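Heat-shock protein cognate (HSC) co-chaperone sgt12 (Aspergillus fumigatus, PDB 3SZ7) binds tail-anchored proteins bound for the endoplasmic reticulum, directs them to the GET pathway through get4 and get5, and docks HSC-family chaperones on its TPR domain. Local coordinates at residues 43-52 / 67-78; 79-89 / 98-109. One frame throughout, in Å; residues are numbered along the deposited sequence.

In the fold
The two contacts lie in the TPR domain, the part of the co-chaperone that binds HSC family members. Each packs the paired antiparallel helices of one predicted repeat: contact 1 in the second, contact 2 in the third. They follow in series along the chain, and their centres are about 11 Å apart. Helix 61-74 leads through a turn into helix 79-91, and the two contacts touch at the turn and along the helices. Pro76 O lies 2.8 Å from Trp82 NE1, a probable hydrogen bond. A salt bridge joins Glu69 OE2 to Arg89 NH2 at 3.1 Å. Ser49 OG also packs on Ala81 CB at 3.4 Å, where helix 45-57 meets helix 79-91.

Contact 1. Residues 43-52 / 67-78; sequences ANPIYLSNRA and DAELATVVDPKY
The guanidinium of Arg51 meets the carboxylate of Asp67 edge to edge, with the two planes only 9° apart. Arg51 NE donates to Asp67 OD2 at 2.8 Å, and Arg51 NH2 donates to Asp67 OD1 at 2.9 Å. Both oxygens are met on their syn sides. The Arg51 chain bends at chi3 (64°), which turns this side-on grip toward helix 67-74. Tyr78 is the second flat group across the contact. Pro45 O lies at its edge, near the ring plane, 3.5 Å from Tyr78 CE2. Ser49 OG approaches the same ring atom obliquely, and Pro45 CB packs on Tyr78 CD2. Tyr78 CG is anti to the backbone N (chi1 -179°), and the ring extends to helix 45-52. Asn44 OD1 lies over one face of the Tyr47 ring, toward its rim. The same oxygen accepts from Tyr47 N as the N-cap bond of helix 45-52.

Between these groups the helices of the predicted second TPR repeat run antiparallel, their axes 8.1 Å apart at closest approach. Ala71 CB rests on Pro45 CB at 4.2 Å and also meets Leu48 CB. Leu48 CD1 packs on Leu70 CG at 3.7 Å, while Ala52 CB touches the CB atoms of Asp67 and Ala68. Where helix 45-52 begins and helix 67-74 ends, Val74 packs on Ala43 and the Pro45 ring. Ser49 OG donates to Pro45 O at 2.8 Å.

Arg51 NH1 bonds Thr35 OG1 of helix 27-40. Asp67 is buried, so the two-point salt bridge supplies its carboxylate with charge compensation and would probably favour the ionised form.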
loop_
_atom_site.group_PDB
_atom_site.type_symbol
_atom_site.label_atom_id
_atom_site.label_comp_id
_atom_site.label_asym_id
_atom_site.label_seq_id
_atom_site.Cartn_x
_atom_site.Cartn_y
_atom_site.Cartn_z
ATOM N N ALA A 43 -13.931 -3.247 -11.726
ATOM C CA ALA A 43 -13.459 -3.928 -10.522
ATOM C C ALA A 43 -12.475 -5.079 -10.772
ATOM O O ALA A 43 -12.352 -5.983 -9.949
ATOM C CB ALA A 43 -14.645 -4.405 -9.678
ATOM N N ASN A 44 -11.772 -5.054 -11.899
ATOM C CA ASN A 44 -10.727 -6.040 -12.119
ATOM C C ASN A 44 -9.576 -5.806 -11.140
ATOM O O ASN A 44 -9.040 -4.706 -11.076
ATOM C CB ASN A 44 -10.213 -5.991 -13.553
ATOM C CG ASN A 44 -9.130 -7.013 -13.805
ATOM O OD1 ASN A 44 -7.949 -6.743 -13.599
ATOM N ND2 ASN A 44 -9.527 -8.205 -14.236
ATOM N N PRO A 45 -9.204 -6.837 -10.366
ATOM C CA PRO A 45 -8.194 -6.654 -9.313
ATOM C C PRO A 45 -6.807 -6.305 -9.848
ATOM O O PRO A 45 -6.074 -5.582 -9.179
ATOM C CB PRO A 45 -8.172 -8.008 -8.603
ATOM C CG PRO A 45 -8.725 -8.978 -9.601
ATOM C CD PRO A 45 -9.739 -8.209 -10.389
ATOM N N ILE A 46 -6.448 -6.802 -11.028
ATOM C CA ILE A 46 -5.158 -6.447 -11.610
ATOM C C ILE A 46 -5.144 -4.981 -12.011
ATOM O O ILE A 46 -4.217 -4.251 -11.668
ATOM C CB ILE A 46 -4.803 -7.325 -12.826
ATOM C CG1 ILE A 46 -4.597 -8.772 -12.379
ATOM C CG2 ILE A 46 -3.544 -6.803 -13.496
ATOM C CD1 ILE A 46 -4.268 -9.716 -13.517
ATOM N N TYR A 47 -6.179 -4.551 -12.728
ATOM C CA TYR A 47 -6.278 -3.158 -13.153
ATOM C C TYR A 47 -6.414 -2.234 -11.947
ATOM O O TYR A 47 -5.839 -1.144 -11.923
ATOM C CB TYR A 47 -7.465 -2.949 -14.093
ATOM C CG TYR A 47 -7.465 -3.817 -15.329
ATOM C CD1 TYR A 47 -6.307 -4.455 -15.761
ATOM C CD2 TYR A 47 -8.627 -3.994 -16.069
ATOM C CE1 TYR A 47 -6.313 -5.252 -16.901
ATOM C CE2 TYR A 47 -8.640 -4.778 -17.201
ATOM C CZ TYR A 47 -7.486 -5.406 -17.611
ATOM O OH TYR A 47 -7.513 -6.190 -18.741
ATOM N N LEU A 48 -7.176 -2.667 -10.947
ATOM C CA LEU A 48 -7.320 -1.882 -9.720
ATOM C C LEU A 48 -5.999 -1.703 -8.992
ATOM O O LEU A 48 -5.675 -0.603 -8.533
ATOM C CB LEU A 48 -8.341 -2.513 -8.773
ATOM C CG LEU A 48 -9.813 -2.316 -9.134
ATOM C CD1 LEU A 48 -10.683 -3.157 -8.221
ATOM C CD2 LEU A 48 -10.173 -0.843 -9.026
ATOM N N SER A 49 -5.236 -2.784 -8.871
ATOM C CA SER A 49 -3.992 -2.722 -8.115
ATOM C C SER A 49 -2.948 -1.908 -8.862
ATOM O O SER A 49 -2.124 -1.236 -8.246
ATOM C CB SER A 49 -3.476 -4.118 -7.787
ATOM O OG SER A 49 -4.433 -4.814 -7.003
ATOM N N ASN A 50 -2.998 -1.954 -10.190
ATOM C CA ASN A 50 -2.155 -1.080 -10.995
ATOM C C ASN A 50 -2.515 0.397 -10.835
ATOM O O ASN A 50 -1.635 1.232 -10.675
ATOM C CB ASN A 50 -2.168 -1.494 -12.471
ATOM C CG ASN A 50 -1.291 -2.702 -12.746
ATOM O OD1 ASN A 50 -0.670 -3.255 -11.837
ATOM N ND2 ASN A 50 -1.246 -3.127 -14.002
ATOM N N ARG A 51 -3.804 0.722 -10.866
ATOM C CA ARG A 51 -4.209 2.109 -10.672
ATOM C C ARG A 51 -3.849 2.586 -9.266
ATOM O O ARG A 51 -3.516 3.755 -9.062
ATOM C CB ARG A 51 -5.702 2.321 -10.955
ATOM C CG ARG A 51 -6.063 3.796 -11.108
ATOM C CD ARG A 51 -7.484 4.015 -11.604
ATOM N NE ARG A 51 -8.474 3.527 -10.651
ATOM C CZ ARG A 51 -9.787 3.625 -10.825
ATOM N NH1 ARG A 51 -10.273 4.203 -11.921
ATOM N NH2 ARG A 51 -10.614 3.147 -9.904
ATOM N N ALA A 52 -3.918 1.677 -8.298
ATOM C CA ALA A 52 -3.498 1.990 -6.932
ATOM C C ALA A 52 -2.029 2.396 -6.892
ATOM O O ALA A 52 -1.655 3.316 -6.171
ATOM C CB ALA A 52 -3.750 0.809 -5.997
ATOM N N ASP A 67 -8.733 1.867 -4.195
ATOM C CA ASP A 67 -8.510 0.911 -5.279
ATOM C C ASP A 67 -8.017 -0.427 -4.740
ATOM O O ASP A 67 -8.539 -1.485 -5.101
ATOM C CB ASP A 67 -7.494 1.444 -6.288
ATOM C CG ASP A 67 -8.133 2.287 -7.366
ATOM O OD1 ASP A 67 -9.378 2.431 -7.359
ATOM O OD2 ASP A 67 -7.386 2.800 -8.229
ATOM N N ALA A 68 -6.986 -0.380 -3.898
ATOM C CA ALA A 68 -6.415 -1.602 -3.356
ATOM C C ALA A 68 -7.438 -2.364 -2.513
ATOM O O ALA A 68 -7.548 -3.583 -2.613
ATOM C CB ALA A 68 -5.139 -1.301 -2.552
ATOM N N GLU A 69 -8.210 -1.646 -1.703
ATOM C CA GLU A 69 -9.234 -2.299 -0.892
ATOM C C GLU A 69 -10.246 -3.022 -1.765
ATOM O O GLU A 69 -10.580 -4.177 -1.513
ATOM C CB GLU A 69 -9.969 -1.293 -0.020
ATOM C CG GLU A 69 -9.174 -0.835 1.180
ATOM C CD GLU A 69 -9.951 0.141 2.025
ATOM O OE1 GLU A 69 -10.743 0.913 1.446
ATOM O OE2 GLU A 69 -9.780 0.132 3.262
ATOM N N LEU A 70 -10.743 -2.334 -2.782
ATOM C CA LEU A 70 -11.724 -2.942 -3.671
ATOM C C LEU A 70 -11.156 -4.206 -4.312
ATOM O O LEU A 70 -11.852 -5.213 -4.433
ATOM C CB LEU A 70 -12.188 -1.951 -4.739
ATOM C CG LEU A 70 -13.292 -2.523 -5.638
ATOM C CD1 LEU A 70 -14.473 -2.970 -4.789
ATOM C CD2 LEU A 70 -13.718 -1.495 -6.679
ATOM N N ALA A 71 -9.890 -4.157 -4.709
ATOM C CA ALA A 71 -9.231 -5.341 -5.255
ATOM C C ALA A 71 -9.191 -6.494 -4.253
ATOM O O ALA A 71 -9.393 -7.647 -4.629
ATOM C CB ALA A 71 -7.832 -5.007 -5.740
ATOM N N THR A 72 -8.926 -6.190 -2.984
ATOM C CA THR A 72 -8.882 -7.229 -1.959
ATOM C C THR A 72 -10.271 -7.762 -1.639
ATOM O O THR A 72 -10.411 -8.889 -1.161
ATOM C CB THR A 72 -8.224 -6.746 -0.641
ATOM O OG1 THR A 72 -9.007 -5.690 -0.066
ATOM C CG2 THR A 72 -6.804 -6.270 -0.894
ATOM N N VAL A 73 -11.295 -6.952 -1.894
ATOM C CA VAL A 73 -12.667 -7.385 -1.664
ATOM C C VAL A 73 -13.095 -8.336 -2.775
ATOM O O VAL A 73 -13.719 -9.365 -2.521
ATOM C CB VAL A 73 -13.645 -6.191 -1.598
ATOM C CG1 VAL A 73 -15.083 -6.682 -1.567
ATOM C CG2 VAL A 73 -13.345 -5.324 -0.381
ATOM N N VAL A 74 -12.745 -7.983 -4.007
ATOM C CA VAL A 74 -13.048 -8.807 -5.174
ATOM C C VAL A 74 -12.241 -10.105 -5.178
ATOM O O VAL A 74 -12.763 -11.175 -5.495
ATOM C CB VAL A 74 -12.772 -8.033 -6.479
ATOM C CG1 VAL A 74 -12.811 -8.969 -7.682
ATOM C CG2 VAL A 74 -13.778 -6.898 -6.631
ATOM N N ASP A 75 -10.968 -10.004 -4.812
ATOM C CA ASP A 75 -10.071 -11.151 -4.837
ATOM C C ASP A 75 -9.132 -11.133 -3.631
ATOM O O ASP A 75 -7.984 -10.702 -3.743
ATOM C CB ASP A 75 -9.259 -11.148 -6.134
ATOM C CG ASP A 75 -8.485 -12.436 -6.340
ATOM O OD1 ASP A 75 -8.499 -13.296 -5.434
ATOM O OD2 ASP A 75 -7.853 -12.585 -7.407
ATOM N N PRO A 76 -9.618 -11.606 -2.475
ATOM C CA PRO A 76 -8.818 -11.603 -1.244
ATOM C C PRO A 76 -7.584 -12.501 -1.339
ATOM O O PRO A 76 -6.729 -12.457 -0.454
ATOM C CB PRO A 76 -9.789 -12.147 -0.190
ATOM C CG PRO A 76 -10.812 -12.906 -0.960
ATOM C CD PRO A 76 -10.962 -12.170 -2.261
ATOM N N LYS A 77 -7.495 -13.300 -2.399
ATOM C CA LYS A 77 -6.360 -14.204 -2.587
ATOM C C LYS A 77 -5.265 -13.589 -3.460
ATOM O O LYS A 77 -4.269 -14.239 -3.770
ATOM C CB LYS A 77 -6.831 -15.508 -3.228
ATOM C CG LYS A 77 -7.919 -16.229 -2.455
ATOM C CD LYS A 77 -7.344 -17.129 -1.375
ATOM C CE LYS A 77 -8.339 -18.222 -1.006
ATOM N NZ LYS A 77 -7.824 -19.125 0.060
ATOM N N TYR A 78 -5.455 -12.338 -3.865
ATOM C CA TYR A 78 -4.496 -11.669 -4.744
ATOM C C TYR A 78 -3.501 -10.883 -3.909
ATOM O O TYR A 78 -3.792 -9.773 -3.473
ATOM C CB TYR A 78 -5.230 -10.761 -5.731
ATOM C CG TYR A 78 -4.353 -10.029 -6.712
ATOM C CD1 TYR A 78 -3.250 -10.645 -7.293
ATOM C CD2 TYR A 78 -4.658 -8.735 -7.093
ATOM C CE1 TYR A 78 -2.462 -9.970 -8.202
ATOM C CE2 TYR A 78 -3.880 -8.060 -8.003
ATOM C CZ TYR A 78 -2.788 -8.676 -8.555
ATOM O OH TYR A 78 -2.032 -7.971 -9.462
#

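Contact 2. Residues 79-89 / 98-109; sequences SKAWSRLGLAR and AKEAYEKGIEAE
Trp82 and Ala101 act as knobs into holes across the antiparallel helix pair of the predicted third TPR repeat. Trp82 sits among Ala101, Lys104, Gly105 and Ala108. Ala101 enters the hole formed by Trp82, Leu85, Gly86 and Arg89. The helix axes come within 7.8 Å of each other.

Two CH-pi contacts involve the rings. Lys104 CB stands over one face of the Trp82 six-membered ring, 3.7 Å from its centroid and 8° off the normal. Farther along the same lysine, CD reaches Trp82 CH2. Gly86 CA lies over a face of Tyr102, 3.9 Å from the ring centroid. The CB of Tyr102 points away from helix 79-89, but with CG anti to the carbonyl carbon (chi1 -79°) the ring swings back over Gly86. With no side chain at Gly86, it can lie against the backbone. Gly105 likewise lacks a side chain, and Trp82 CB comes within 3.3 Å of Gly105 CA.

Close packing uses small groups. Ala101 CB meets Leu85 CG, and Ala98 CB packs on Gly86 O and Arg89 CB. Near the other end, Ser79 CB touches Glu109 CB, and Ala108 CB meets Trp82 CD1.

Polar links between the segments run through water. One water joins Ser83 OG to Tyr102 OH and lies in the plane of the tyrosine ring. Another accepts from Ser79 N and donates weakly to Ala108 O. Arg89 NH1 bonds Gly97 O directly. Leu85 CD2 covers one guanidinium face of Arg89. At that guanidinium's edge, a third water accepts from Arg89 NH1 at 3.1 Å and donates to Glu100 OE1 at 3.1 Å.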
loop_
_atom_site.group_PDB
_atom_site.type_symbol
_atom_site.label_atom_id
_atom_site.label_comp_id
_atom_site.label_asym_id
_atom_site.label_seq_id
_atom_site.Cartn_x
_atom_site.Cartn_y
_atom_site.Cartn_z
ATOM N N SER A 79 -2.323 -11.464 -3.692
ATOM C CA SER A 79 -1.368 -10.906 -2.740
ATOM C C SER A 79 -0.916 -9.491 -3.089
ATOM O O SER A 79 -0.696 -8.682 -2.188
ATOM C CB SER A 79 -0.156 -11.832 -2.557
ATOM O OG SER A 79 0.715 -11.770 -3.674
ATOM N N LYS A 80 -0.775 -9.184 -4.379
ATOM C CA LYS A 80 -0.303 -7.856 -4.776
ATOM C C LYS A 80 -1.230 -6.742 -4.281
ATOM O O LYS A 80 -0.764 -5.674 -3.879
ATOM C CB LYS A 80 -0.097 -7.752 -6.295
ATOM C CG LYS A 80 0.746 -6.550 -6.720
ATOM C CD LYS A 80 0.965 -6.497 -8.233
ATOM C CE LYS A 80 1.856 -7.628 -8.724
ATOM N NZ LYS A 80 3.296 -7.427 -8.394
ATOM N N ALA A 81 -2.533 -6.992 -4.297
ATOM C CA ALA A 81 -3.498 -5.999 -3.840
ATOM C C ALA A 81 -3.292 -5.674 -2.363
ATOM O O ALA A 81 -3.404 -4.519 -1.956
ATOM C CB ALA A 81 -4.926 -6.476 -4.093
ATOM N N TRP A 82 -2.979 -6.692 -1.567
ATOM C CA TRP A 82 -2.748 -6.493 -0.138
ATOM C C TRP A 82 -1.474 -5.689 0.094
ATOM O O TRP A 82 -1.404 -4.872 1.016
ATOM C CB TRP A 82 -2.648 -7.830 0.598
ATOM C CG TRP A 82 -3.945 -8.557 0.727
ATOM C CD1 TRP A 82 -4.309 -9.705 0.084
ATOM C CD2 TRP A 82 -5.056 -8.188 1.555
ATOM N NE1 TRP A 82 -5.579 -10.077 0.465
ATOM C CE2 TRP A 82 -6.059 -9.162 1.359
ATOM C CE3 TRP A 82 -5.302 -7.129 2.435
ATOM C CZ2 TRP A 82 -7.290 -9.105 2.020
ATOM C CZ3 TRP A 82 -6.526 -7.079 3.089
ATOM C CH2 TRP A 82 -7.501 -8.062 2.878
ATOM N N SER A 83 -0.466 -5.933 -0.737
ATOM C CA SER A 83 0.785 -5.192 -0.636
ATOM C C SER A 83 0.564 -3.715 -0.952
ATOM O O SER A 83 1.124 -2.838 -0.290
ATOM C CB SER A 83 1.843 -5.784 -1.568
ATOM O OG SER A 83 3.085 -5.130 -1.385
ATOM N N ARG A 84 -0.251 -3.448 -1.972
ATOM C CA ARG A 84 -0.617 -2.086 -2.346
ATOM C C ARG A 84 -1.374 -1.401 -1.226
ATOM O O ARG A 84 -1.124 -0.238 -0.927
ATOM C CB ARG A 84 -1.509 -2.090 -3.586
ATOM C CG ARG A 84 -0.846 -2.632 -4.817
ATOM C CD ARG A 84 -0.196 -1.529 -5.613
ATOM N NE ARG A 84 0.414 -2.074 -6.814
ATOM C CZ ARG A 84 1.720 -2.230 -6.980
ATOM N NH1 ARG A 84 2.561 -1.856 -6.024
ATOM N NH2 ARG A 84 2.186 -2.744 -8.107
ATOM N N LEU A 85 -2.310 -2.127 -0.623
ATOM C CA LEU A 85 -3.116 -1.593 0.473
ATOM C C LEU A 85 -2.246 -1.282 1.689
ATOM O O LEU A 85 -2.432 -0.267 2.358
ATOM C CB LEU A 85 -4.203 -2.592 0.859
ATOM C CG LEU A 85 -5.137 -2.156 1.989
ATOM C CD1 LEU A 85 -5.728 -0.788 1.680
ATOM C CD2 LEU A 85 -6.241 -3.189 2.190
ATOM N N GLY A 86 -1.297 -2.167 1.968
ATOM C CA GLY A 86 -0.372 -1.966 3.070
ATOM C C GLY A 86 0.408 -0.677 2.916
ATOM O O GLY A 86 0.528 0.101 3.858
ATOM N N LEU A 87 0.947 -0.444 1.724
ATOM C CA LEU A 87 1.733 0.764 1.487
ATOM C C LEU A 87 0.861 2.012 1.565
ATOM O O LEU A 87 1.252 3.012 2.149
ATOM C CB LEU A 87 2.451 0.692 0.136
ATOM C CG LEU A 87 3.414 1.842 -0.170
ATOM C CD1 LEU A 87 4.454 1.986 0.933
ATOM C CD2 LEU A 87 4.098 1.619 -1.515
ATOM N N ALA A 88 -0.321 1.957 0.965
ATOM C CA ALA A 88 -1.214 3.104 0.999
ATOM C C ALA A 88 -1.589 3.470 2.434
ATOM O O ALA A 88 -1.588 4.646 2.805
ATOM C CB ALA A 88 -2.468 2.847 0.146
ATOM N N ARG A 89 -1.904 2.470 3.248
ATOM C CA ARG A 89 -2.252 2.740 4.645
ATOM C C ARG A 89 -1.042 3.254 5.420
ATOM O O ARG A 89 -1.164 4.145 6.258
ATOM C CB ARG A 89 -2.827 1.492 5.311
ATOM C CG ARG A 89 -4.216 1.112 4.786
ATOM C CD ARG A 89 -4.778 -0.108 5.504
ATOM N NE ARG A 89 -6.165 -0.380 5.127
ATOM C CZ ARG A 89 -6.808 -1.504 5.431
ATOM N NH1 ARG A 89 -6.185 -2.457 6.112
ATOM N NH2 ARG A 89 -8.071 -1.680 5.052
ATOM N N ALA A 98 -2.088 -0.948 8.094
ATOM C CA ALA A 98 -1.021 -1.420 7.216
ATOM C C ALA A 98 -0.516 -2.783 7.677
ATOM O O ALA A 98 -0.281 -3.674 6.864
ATOM C CB ALA A 98 0.129 -0.406 7.161
ATOM N N LYS A 99 -0.360 -2.950 8.986
ATOM C CA LYS A 99 0.089 -4.222 9.528
ATOM C C LYS A 99 -0.875 -5.342 9.133
ATOM O O LYS A 99 -0.451 -6.402 8.663
ATOM C CB LYS A 99 0.218 -4.139 11.049
ATOM C CG LYS A 99 0.543 -5.468 11.724
ATOM C CD LYS A 99 0.650 -5.274 13.232
ATOM C CE LYS A 99 0.994 -6.576 13.950
ATOM N NZ LYS A 99 -0.168 -7.505 14.029
ATOM N N GLU A 100 -2.172 -5.096 9.309
ATOM C CA GLU A 100 -3.193 -6.079 8.943
ATOM C C GLU A 100 -3.148 -6.425 7.456
ATOM O O GLU A 100 -3.250 -7.589 7.086
ATOM C CB GLU A 100 -4.588 -5.578 9.330
ATOM C CG GLU A 100 -4.759 -5.403 10.831
ATOM C CD GLU A 100 -6.121 -4.851 11.212
ATOM O OE1 GLU A 100 -6.880 -4.434 10.310
ATOM O OE2 GLU A 100 -6.429 -4.834 12.421
ATOM N N ALA A 101 -2.992 -5.413 6.605
ATOM C CA ALA A 101 -2.956 -5.657 5.162
ATOM C C ALA A 101 -1.734 -6.480 4.772
ATOM O O ALA A 101 -1.830 -7.398 3.957
ATOM C CB ALA A 101 -2.987 -4.349 4.383
ATOM N N TYR A 102 -0.577 -6.145 5.333
ATOM C CA TYR A 102 0.627 -6.912 5.011
ATOM C C TYR A 102 0.519 -8.354 5.498
ATOM O O TYR A 102 0.968 -9.275 4.819
ATOM C CB TYR A 102 1.883 -6.258 5.581
ATOM C CG TYR A 102 2.373 -5.082 4.763
ATOM C CD1 TYR A 102 2.686 -5.233 3.418
ATOM C CD2 TYR A 102 2.549 -3.833 5.342
ATOM C CE1 TYR A 102 3.148 -4.173 2.669
ATOM C CE2 TYR A 102 3.004 -2.764 4.603
ATOM C CZ TYR A 102 3.306 -2.941 3.268
ATOM O OH TYR A 102 3.771 -1.891 2.525
ATOM N N GLU A 103 -0.061 -8.550 6.682
ATOM C CA GLU A 103 -0.239 -9.898 7.200
ATOM C C GLU A 103 -1.137 -10.716 6.283
ATOM O O GLU A 103 -0.834 -11.864 5.972
ATOM C CB GLU A 103 -0.801 -9.871 8.618
ATOM C CG GLU A 103 0.205 -9.399 9.648
ATOM C CD GLU A 103 -0.422 -9.157 11.011
ATOM O OE1 GLU A 103 -1.648 -8.914 11.076
ATOM O OE2 GLU A 103 0.316 -9.211 12.015
ATOM N N LYS A 104 -2.243 -10.129 5.843
ATOM C CA LYS A 104 -3.127 -10.835 4.922
ATOM C C LYS A 104 -2.476 -11.062 3.558
ATOM O O LYS A 104 -2.729 -12.077 2.894
ATOM C CB LYS A 104 -4.454 -10.096 4.782
ATOM C CG LYS A 104 -5.250 -10.058 6.087
ATOM C CD LYS A 104 -6.659 -9.535 5.875
ATOM C CE LYS A 104 -7.454 -9.550 7.178
ATOM N NZ LYS A 104 -7.412 -10.892 7.818
ATOM N N GLY A 105 -1.633 -10.124 3.138
ATOM C CA GLY A 105 -0.912 -10.275 1.885
ATOM C C GLY A 105 0.056 -11.438 1.963
ATOM O O GLY A 105 0.195 -12.214 1.021
ATOM N N ILE A 106 0.723 -11.559 3.104
ATOM C CA ILE A 106 1.698 -12.619 3.316
ATOM C C ILE A 106 1.020 -13.990 3.294
ATOM O O ILE A 106 1.533 -14.935 2.689
ATOM C CB ILE A 106 2.469 -12.392 4.635
ATOM C CG1 ILE A 106 3.512 -11.290 4.439
ATOM C CG2 ILE A 106 3.119 -13.680 5.116
ATOM C CD1 ILE A 106 4.144 -10.786 5.733
ATOM N N GLU A 107 -0.140 -14.093 3.936
ATOM C CA GLU A 107 -0.924 -15.329 3.884
ATOM C C GLU A 107 -1.378 -15.669 2.462
ATOM O O GLU A 107 -1.282 -16.815 2.023
ATOM C CB GLU A 107 -2.134 -15.244 4.823
ATOM C CG GLU A 107 -1.768 -15.120 6.293
ATOM C CD GLU A 107 -2.986 -14.979 7.187
ATOM O OE1 GLU A 107 -4.101 -14.794 6.654
ATOM O OE2 GLU A 107 -2.825 -15.055 8.424
ATOM N N ALA A 108 -1.866 -14.668 1.738
ATOM C CA ALA A 108 -2.336 -14.877 0.373
ATOM C C ALA A 108 -1.192 -15.280 -0.554
ATOM O O ALA A 108 -1.372 -16.092 -1.463
ATOM C CB ALA A 108 -3.026 -13.628 -0.153
ATOM N N GLU A 109 -0.013 -14.714 -0.317
ATOM C CA GLU A 109 1.144 -14.958 -1.181
ATOM C C GLU A 109 1.584 -16.421 -1.104
ATOM O O GLU A 109 2.143 -16.972 -2.060
ATOM C CB GLU A 109 2.290 -14.003 -0.817
ATOM C CG GLU A 109 3.450 -13.974 -1.818
ATOM C CD GLU A 109 4.588 -14.900 -1.417
ATOM O OE1 GLU A 109 4.538 -15.437 -0.295
ATOM O OE2 GLU A 109 5.531 -15.097 -2.220
HETATM O O HOH W 1 -1.638 -14.235 -4.278
HETATM O O HOH W 2 4.366 -2.565 -0.197
HETATM O O HOH W 3 -7.603 -4.874 7.324
#